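Local coordinates for protein apoptosis regulator Bcl-2 homolog (Murid herpesvirus 4, PDB 4MI8) that protects infected cells against apoptosis and inhibits starvation-induced host autophagy by binding Beclin 1, thereby supporting viral latency and chronic infection, at residues Asp38-Lys41 / Ile42-Thr46; Ser73-Phe76 / Thr77-Phe80; Thr121-Phe124 / Ile125-Leu129. All coordinates share one frame; numbering follows the deposited sequence.

Contact 1. Residues Asp38-Lys41 / Ile42-Thr46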
loop_
_atom_site.group_PDB
_atom_site.type_symbol
_atom_site.label_atom_id
_atom_site.label_comp_id
_atom_site.label_asym_id
_atom_site.label_seq_id
_atom_site.Cartn_x
_atom_site.Cartn_y
_atom_site.Cartn_z
ATOM N N ASP A 38 6.825 -12.187 -1.698
ATOM C CA ASP A 38 6.310 -10.988 -2.358
ATOM C C ASP A 38 5.788 -10.043 -1.334
ATOM O O ASP A 38 5.991 -8.837 -1.441
ATOM C CB ASP A 38 5.243 -11.374 -3.371
ATOM C CG ASP A 38 5.853 -12.021 -4.607
ATOM O OD1 ASP A 38 7.054 -11.791 -4.919
ATOM O OD2 ASP A 38 5.168 -12.780 -5.285
ATOM N N VAL A 39 5.140 -10.602 -0.311
ATOM C CA VAL A 39 4.665 -9.807 0.812
ATOM C C VAL A 39 5.823 -9.038 1.431
ATOM O O VAL A 39 5.742 -7.820 1.557
ATOM C CB VAL A 39 3.935 -10.651 1.840
ATOM C CG1 VAL A 39 3.855 -9.865 3.140
ATOM C CG2 VAL A 39 2.522 -11.015 1.340
ATOM N N SER A 40 6.927 -9.726 1.760
ATOM C CA SER A 40 8.073 -9.121 2.406
ATOM C C SER A 40 8.695 -8.079 1.475
ATOM O O SER A 40 9.203 -6.998 1.903
ATOM C CB SER A 40 9.078 -10.243 2.773
ATOM O OG SER A 40 10.289 -9.584 3.275
ATOM N N LYS A 41 8.652 -8.366 0.174
ATOM C CA LYS A 41 9.213 -7.425 -0.731
ATOM C C LYS A 41 8.409 -6.080 -0.653
ATOM O O LYS A 41 8.978 -4.984 -0.563
ATOM C CB LYS A 41 9.162 -7.960 -2.120
ATOM C CG LYS A 41 9.222 -6.847 -3.143
ATOM C CD LYS A 41 9.275 -7.526 -4.500
ATOM C CE LYS A 41 9.480 -6.455 -5.559
ATOM N NZ LYS A 41 10.065 -6.987 -6.810
ATOM N N ILE A 42 7.086 -6.173 -0.623
ATOM C CA ILE A 42 6.275 -4.971 -0.596
ATOM C C ILE A 42 6.394 -4.292 0.761
ATOM O O ILE A 42 6.512 -3.087 0.803
ATOM C CB ILE A 42 4.832 -5.306 -0.908
ATOM C CG1 ILE A 42 4.771 -5.760 -2.385
ATOM C CG2 ILE A 42 3.910 -4.040 -0.707
ATOM C CD1 ILE A 42 3.447 -6.487 -2.573
ATOM N N ILE A 43 6.428 -5.033 1.874
ATOM C CA ILE A 43 6.561 -4.344 3.157
ATOM C C ILE A 43 7.911 -3.613 3.174
ATOM O O ILE A 43 7.966 -2.447 3.573
ATOM C CB ILE A 43 6.567 -5.294 4.350
ATOM C CG1 ILE A 43 5.216 -5.972 4.504
ATOM C CG2 ILE A 43 7.014 -4.521 5.610
ATOM C CD1 ILE A 43 5.170 -7.122 5.505
ATOM N N THR A 44 8.980 -4.250 2.696
ATOM C CA THR A 44 10.340 -3.590 2.667
ATOM C C THR A 44 10.301 -2.298 1.790
ATOM O O THR A 44 10.798 -1.269 2.194
ATOM C CB THR A 44 11.359 -4.538 2.084
ATOM O OG1 THR A 44 11.394 -5.685 2.889
ATOM C CG2 THR A 44 12.646 -3.952 1.992
ATOM N N LEU A 45 9.684 -2.329 0.598
ATOM C CA LEU A 45 9.587 -1.095 -0.214
ATOM C C LEU A 45 8.829 -0.029 0.591
ATOM O O LEU A 45 9.239 1.138 0.670
ATOM C CB LEU A 45 8.916 -1.354 -1.582
ATOM C CG LEU A 45 9.750 -2.370 -2.413
ATOM C CD1 LEU A 45 9.043 -2.905 -3.663
ATOM C CD2 LEU A 45 11.088 -1.762 -2.728
ATOM N N THR A 46 7.713 -0.417 1.235
ATOM C CA THR A 46 6.961 0.592 2.010
ATOM C C THR A 46 7.779 1.179 3.131
ATOM O O THR A 46 7.663 2.361 3.426
ATOM C CB THR A 46 5.560 0.125 2.531
ATOM O OG1 THR A 46 5.685 -0.916 3.507
ATOM C CG2 THR A 46 4.593 -0.368 1.386
#

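Contact 2. Residues Ser73-Phe76 / Thr77-Phe80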
loop_
_atom_site.group_PDB
_atom_site.type_symbol
_atom_site.label_atom_id
_atom_site.label_comp_id
_atom_site.label_asym_id
_atom_site.label_seq_id
_atom_site.Cartn_x
_atom_site.Cartn_y
_atom_site.Cartn_z
ATOM N N SER A 73 -10.530 6.304 -1.255
ATOM C CA SER A 73 -10.536 6.154 -2.715
ATOM C C SER A 73 -10.176 7.475 -3.429
ATOM O O SER A 73 -9.695 7.496 -4.589
ATOM C CB SER A 73 -11.871 5.585 -3.204
ATOM O OG SER A 73 -12.967 6.151 -2.493
ATOM N N LYS A 74 -10.363 8.570 -2.700
ATOM C CA LYS A 74 -10.061 9.918 -3.209
ATOM C C LYS A 74 -8.511 10.072 -3.142
ATOM O O LYS A 74 -7.857 10.310 -4.181
ATOM C CB LYS A 74 -10.826 10.964 -2.376
ATOM C CG LYS A 74 -11.490 12.121 -3.125
ATOM C CD LYS A 74 -12.774 11.710 -3.825
ATOM C CE LYS A 74 -13.678 12.941 -4.015
ATOM N NZ LYS A 74 -14.773 12.904 -5.054
ATOM N N LEU A 75 -7.923 9.834 -1.959
ATOM C CA LEU A 75 -6.470 9.752 -1.867
ATOM C C LEU A 75 -5.905 8.899 -2.986
ATOM O O LEU A 75 -5.019 9.371 -3.703
ATOM C CB LEU A 75 -5.969 9.227 -0.524
ATOM C CG LEU A 75 -4.405 9.153 -0.404
ATOM C CD1 LEU A 75 -3.709 10.497 -0.660
ATOM C CD2 LEU A 75 -4.116 8.673 0.982
ATOM N N PHE A 76 -6.462 7.684 -3.191
ATOM C CA PHE A 76 -5.844 6.742 -4.160
ATOM C C PHE A 76 -5.896 7.340 -5.534
ATOM O O PHE A 76 -4.906 7.297 -6.274
ATOM C CB PHE A 76 -6.453 5.323 -4.173
ATOM C CG PHE A 76 -6.125 4.469 -2.952
ATOM C CD1 PHE A 76 -4.918 4.647 -2.193
ATOM C CD2 PHE A 76 -6.985 3.459 -2.579
ATOM C CE1 PHE A 76 -4.625 3.796 -1.087
ATOM C CE2 PHE A 76 -6.717 2.647 -1.476
ATOM C CZ PHE A 76 -5.531 2.798 -0.738
ATOM N N THR A 77 -7.053 7.904 -5.900
ATOM C CA THR A 77 -7.164 8.500 -7.232
ATOM C C THR A 77 -6.190 9.701 -7.461
ATOM O O THR A 77 -5.570 9.771 -8.536
ATOM C CB THR A 77 -8.656 8.771 -7.657
ATOM O OG1 THR A 77 -9.361 9.377 -6.567
ATOM C CG2 THR A 77 -9.395 7.428 -8.056
ATOM N N SER A 78 -6.014 10.605 -6.482
ATOM C CA SER A 78 -5.005 11.699 -6.670
ATOM C C SER A 78 -3.613 11.162 -6.819
ATOM O O SER A 78 -2.874 11.545 -7.734
ATOM C CB SER A 78 -5.058 12.864 -5.644
ATOM O OG SER A 78 -5.022 12.455 -4.282
ATOM N N LEU A 79 -3.300 10.167 -5.991
ATOM C CA LEU A 79 -2.010 9.531 -6.056
ATOM C C LEU A 79 -1.668 8.965 -7.474
ATOM O O LEU A 79 -0.472 8.821 -7.817
ATOM C CB LEU A 79 -1.984 8.481 -4.935
ATOM C CG LEU A 79 -0.822 7.598 -4.634
ATOM C CD1 LEU A 79 0.325 8.524 -4.258
ATOM C CD2 LEU A 79 -1.210 6.632 -3.490
ATOM N N PHE A 80 -2.673 8.672 -8.332
ATOM C CA PHE A 80 -2.325 8.151 -9.687
ATOM C C PHE A 80 -2.732 9.073 -10.869
ATOM O O PHE A 80 -2.530 8.737 -12.082
ATOM C CB PHE A 80 -2.812 6.717 -9.864
ATOM C CG PHE A 80 -2.116 5.706 -8.926
ATOM C CD1 PHE A 80 -0.883 5.175 -9.248
ATOM C CD2 PHE A 80 -2.705 5.305 -7.733
ATOM C CE1 PHE A 80 -0.241 4.263 -8.417
ATOM C CE2 PHE A 80 -2.083 4.362 -6.896
ATOM C CZ PHE A 80 -0.842 3.851 -7.230
#

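Contact 3. Residues Thr121-Phe124 / Ile125-Leu129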
loop_
_atom_site.group_PDB
_atom_site.type_symbol
_atom_site.label_atom_id
_atom_site.label_comp_id
_atom_site.label_asym_id
_atom_site.label_seq_id
_atom_site.Cartn_x
_atom_site.Cartn_y
_atom_site.Cartn_z
ATOM N N THR A 121 -7.923 -3.718 -3.229
ATOM C CA THR A 121 -7.972 -4.728 -4.280
ATOM C C THR A 121 -8.780 -4.253 -5.484
ATOM O O THR A 121 -8.454 -4.577 -6.627
ATOM C CB THR A 121 -8.571 -6.050 -3.763
ATOM O OG1 THR A 121 -7.813 -6.514 -2.639
ATOM C CG2 THR A 121 -8.549 -7.107 -4.856
ATOM N N HIS A 122 -9.833 -3.487 -5.223
ATOM C CA HIS A 122 -10.693 -2.988 -6.278
ATOM C C HIS A 122 -10.043 -1.869 -7.039
ATOM O O HIS A 122 -10.351 -1.642 -8.229
ATOM C CB HIS A 122 -12.028 -2.525 -5.705
ATOM C CG HIS A 122 -12.861 -3.642 -5.123
ATOM N ND1 HIS A 122 -13.814 -3.426 -4.198
ATOM C CD2 HIS A 122 -12.852 -5.014 -5.367
ATOM C CE1 HIS A 122 -14.388 -4.598 -3.866
ATOM N NE2 HIS A 122 -13.798 -5.569 -4.582
ATOM N N PHE A 123 -9.142 -1.152 -6.376
ATOM C CA PHE A 123 -8.469 -0.064 -6.977
ATOM C C PHE A 123 -7.275 -0.585 -7.744
ATOM O O PHE A 123 -7.054 -0.169 -8.875
ATOM C CB PHE A 123 -8.066 0.975 -5.923
ATOM C CG PHE A 123 -7.488 2.208 -6.521
ATOM C CD1 PHE A 123 -6.202 2.175 -7.072
ATOM C CD2 PHE A 123 -8.256 3.392 -6.628
ATOM C CE1 PHE A 123 -5.643 3.296 -7.696
ATOM C CE2 PHE A 123 -7.690 4.528 -7.212
ATOM C CZ PHE A 123 -6.378 4.491 -7.743
ATOM N N PHE A 124 -6.482 -1.480 -7.122
ATOM C CA PHE A 124 -5.293 -2.005 -7.795
ATOM C C PHE A 124 -5.750 -2.603 -9.146
ATOM O O PHE A 124 -5.177 -2.305 -10.202
ATOM C CB PHE A 124 -4.668 -3.088 -6.920
ATOM C CG PHE A 124 -3.335 -3.555 -7.377
ATOM C CD1 PHE A 124 -3.201 -4.517 -8.360
ATOM C CD2 PHE A 124 -2.179 -3.032 -6.766
ATOM C CE1 PHE A 124 -1.949 -4.972 -8.748
ATOM C CE2 PHE A 124 -0.931 -3.449 -7.141
ATOM C CZ PHE A 124 -0.806 -4.429 -8.108
ATOM N N ILE A 125 -6.761 -3.462 -9.101
ATOM C CA ILE A 125 -7.233 -4.095 -10.338
ATOM C C ILE A 125 -7.930 -3.132 -11.309
ATOM O O ILE A 125 -7.477 -3.019 -12.442
ATOM C CB ILE A 125 -8.048 -5.369 -10.095
ATOM C CG1 ILE A 125 -7.192 -6.362 -9.275
ATOM C CG2 ILE A 125 -8.446 -5.969 -11.436
ATOM C CD1 ILE A 125 -7.876 -7.646 -8.874
ATOM N N GLU A 126 -8.960 -2.411 -10.864
ATOM C CA GLU A 126 -9.689 -1.509 -11.764
ATOM C C GLU A 126 -8.727 -0.547 -12.445
ATOM O O GLU A 126 -8.921 -0.238 -13.611
ATOM C CB GLU A 126 -10.836 -0.776 -11.064
ATOM C CG GLU A 126 -12.152 -1.561 -11.098
ATOM C CD GLU A 126 -12.831 -1.735 -9.718
ATOM O OE1 GLU A 126 -12.978 -0.719 -8.995
ATOM O OE2 GLU A 126 -13.239 -2.886 -9.338
ATOM N N ASN A 127 -7.653 -0.142 -11.757
ATOM C CA ASN A 127 -6.657 0.748 -12.362
ATOM C C ASN A 127 -5.534 0.042 -13.074
ATOM O O ASN A 127 -4.598 0.672 -13.539
ATOM C CB ASN A 127 -6.109 1.783 -11.361
ATOM C CG ASN A 127 -7.136 2.855 -11.040
ATOM O OD1 ASN A 127 -7.118 3.955 -11.642
ATOM N ND2 ASN A 127 -8.103 2.519 -10.166
ATOM N N ASN A 128 -5.609 -1.268 -13.172
ATOM C CA ASN A 128 -4.515 -2.018 -13.778
ATOM C C ASN A 128 -3.145 -1.674 -13.192
ATOM O O ASN A 128 -2.181 -1.528 -13.912
ATOM C CB ASN A 128 -4.551 -1.838 -15.298
ATOM C CG ASN A 128 -3.699 -2.856 -16.043
ATOM O OD1 ASN A 128 -3.454 -3.967 -15.568
ATOM N ND2 ASN A 128 -3.238 -2.467 -17.220
ATOM N N LEU A 129 -3.050 -1.529 -11.876
ATOM C CA LEU A 129 -1.710 -1.335 -11.234
ATOM C C LEU A 129 -0.713 -2.472 -11.467
ATOM O O LEU A 129 0.493 -2.264 -11.372
ATOM C CB LEU A 129 -1.824 -1.024 -9.735
ATOM C CG LEU A 129 -2.506 0.340 -9.586
ATOM C CD1 LEU A 129 -2.345 0.813 -8.164
ATOM C CD2 LEU A 129 -2.002 1.424 -10.570
#

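Contact 1. Residues Asp38-Lys41 / Ile42-Thr46
The hydroxyl OG1 of Thr-44 reaches back one turn to Ser-40 O, 2.7 Å away, and gives it a hydrogen bond. The backbone N of Thr-44 grips the same oxygen at 2.9 Å, the two donors arriving from opposite faces of the carbonyl plane. OG1 can do this because it stands beside its own N and anti to its carbonyl carbon (chi1 -60°). A second hydroxyl folds onto the backbone at Thr-46, whose OG1 donates to Ile-43 O over 2.7 Å. Regular i to i+4 bonds run alongside: Ile-42 N to Asp-38 O, Ile-43 N to Val-39 O, and Leu-45 N to Lys-41 O.

Apolar contact is modest. Val-39 CG1 lies 3.9 Å from Ile-43 CD1, the branches side by side and pointing the same way. The extended aliphatic chain of Lys-41 passes Leu-45, with Lys-41 CG 4.0 Å from Leu-45 CD1. Asp-38 OD2 is hydrogen-bonded to Tyr-10 OH, while Val-39, Ile-42 and Ile-43 pack on helix 8-23. Leu-45 also touches an aromatic side chain of the bound peptide, so this alpha-helical turn contributes to the BH3-binding groove of a Bcl-2 fold.

Contact 2. Residues Ser73-Phe76 / Thr77-Phe80
Thr-77 places its hydroxyl between two carbonyls of the preceding turn: OG1 is 2.7 Å from Ser-73 O and 3.0 Å from Lys-74 O. It has one proton for two acceptors, and how it is placed is not settled. With chi1 at 45°, OG1 sits between the backbone N and the carbonyl carbon, turned back toward this pair of acceptors. Ser-73 O is in any case supplied by Thr-77 N at 3.0 Å; Lys-74 O takes Ser-78 N, and Leu-75 O takes Leu-79 N.

Ser-78 OG lies 3.1 Å from Leu-75 O, but that bond is likewise unsettled, because the hydroxyl also has the bound peptide for company: it is hydrogen-bonded to a polar side chain there and weakly to an acidic one. Ser-78 O accepts from a basic side chain of the peptide, and Leu-79 O from Arg-88 NH1. Phe-80 N makes a weak bond to Phe-76 O and a backbone bond to Thr-77 O at 3.1 Å. Phe-76 O also meets the edge of the Phe-80 ring, 3.3 Å from Phe-80 CD2. Leu-79 CD2 lies at the edge of the Phe-76 ring, 4.4 Å from Phe-76 CD1.

Helix 68-81 thus turns Ser-78 and Leu-79 to the bound peptide, and Leu-75 meets both the peptide and Val-95. Phe-80 packs on Ile-89 and Phe-92 of helix 86-103, and Phe-76 meets the rings of Phe-92 and of Phe-123 in helix 111-126.

Contact 3. Residues Thr121-Phe124 / Ile125-Leu129
Asn-127 folds its side chain back over Phe-123, and from CB outward each atom finds something there. CB lies 3.3 Å from Phe-123 O. CG, anti to its own carbonyl carbon (chi1 -72°), comes 3.7 Å from Phe-123 CE1, which brings the amide above the ring. Asn-127 OD1, also above the ring plane but displaced past its outline, has Phe-123 CZ 4.0 Å away. ND2 ends over the ring centre, 3.3 Å above the plane, with amide and ring planes 15° apart in a stack. The same ND2 donates to Phe-123 O at 3.2 Å, that oxygen lying close to the amide plane; Asn-127 N also donates to it, so two bonds from one residue hold this carbonyl.

The helix ends here in a Schellman motif. Asn-128 takes a positive phi, its N bonds to Ile-125 O at 2.7 Å, and Leu-129 N returns to Phe-124 O, an oxygen whose position is less certain. This turn lays Leu-129 CB over the Phe-124 face, 3.6 Å from the ring centroid, a CH-pi contact. Leu-129 CD1 meets the edge of the Phe-123 ring. Phe-124 also meets Trp-11 of helix 8-23.

Chemically, the amide adds to the helix end: it gives a late carbonyl a second donor, a bond consistent with the amide lying flat over the ring, and stacks on an aromatic face.

Overall arrangement
The three contacts follow one another along the chain, each a local turn within a different helix: contact 1 in helix 33-56, contact 2 in helix 68-81, contact 3 at the end of helix 111-126. Contacts 1 and 2 lie on opposite sides of the chain's centre, their centres about 21 Å apart, yet both touch the bound Beclin 1 peptide, as two walls of a groove would. Contact 3, its centre about 18 Å from that of contact 1 and about 12 Å from that of contact 2, touches contact 2. There Phe-80 CZ meets Leu-129 CD1 at 3.5 Å, and Thr-77 CG2 packs on the Phe-123 ring. Helix 86-103 touches side chains of all three and so links them within this all-helical Bcl-2 fold.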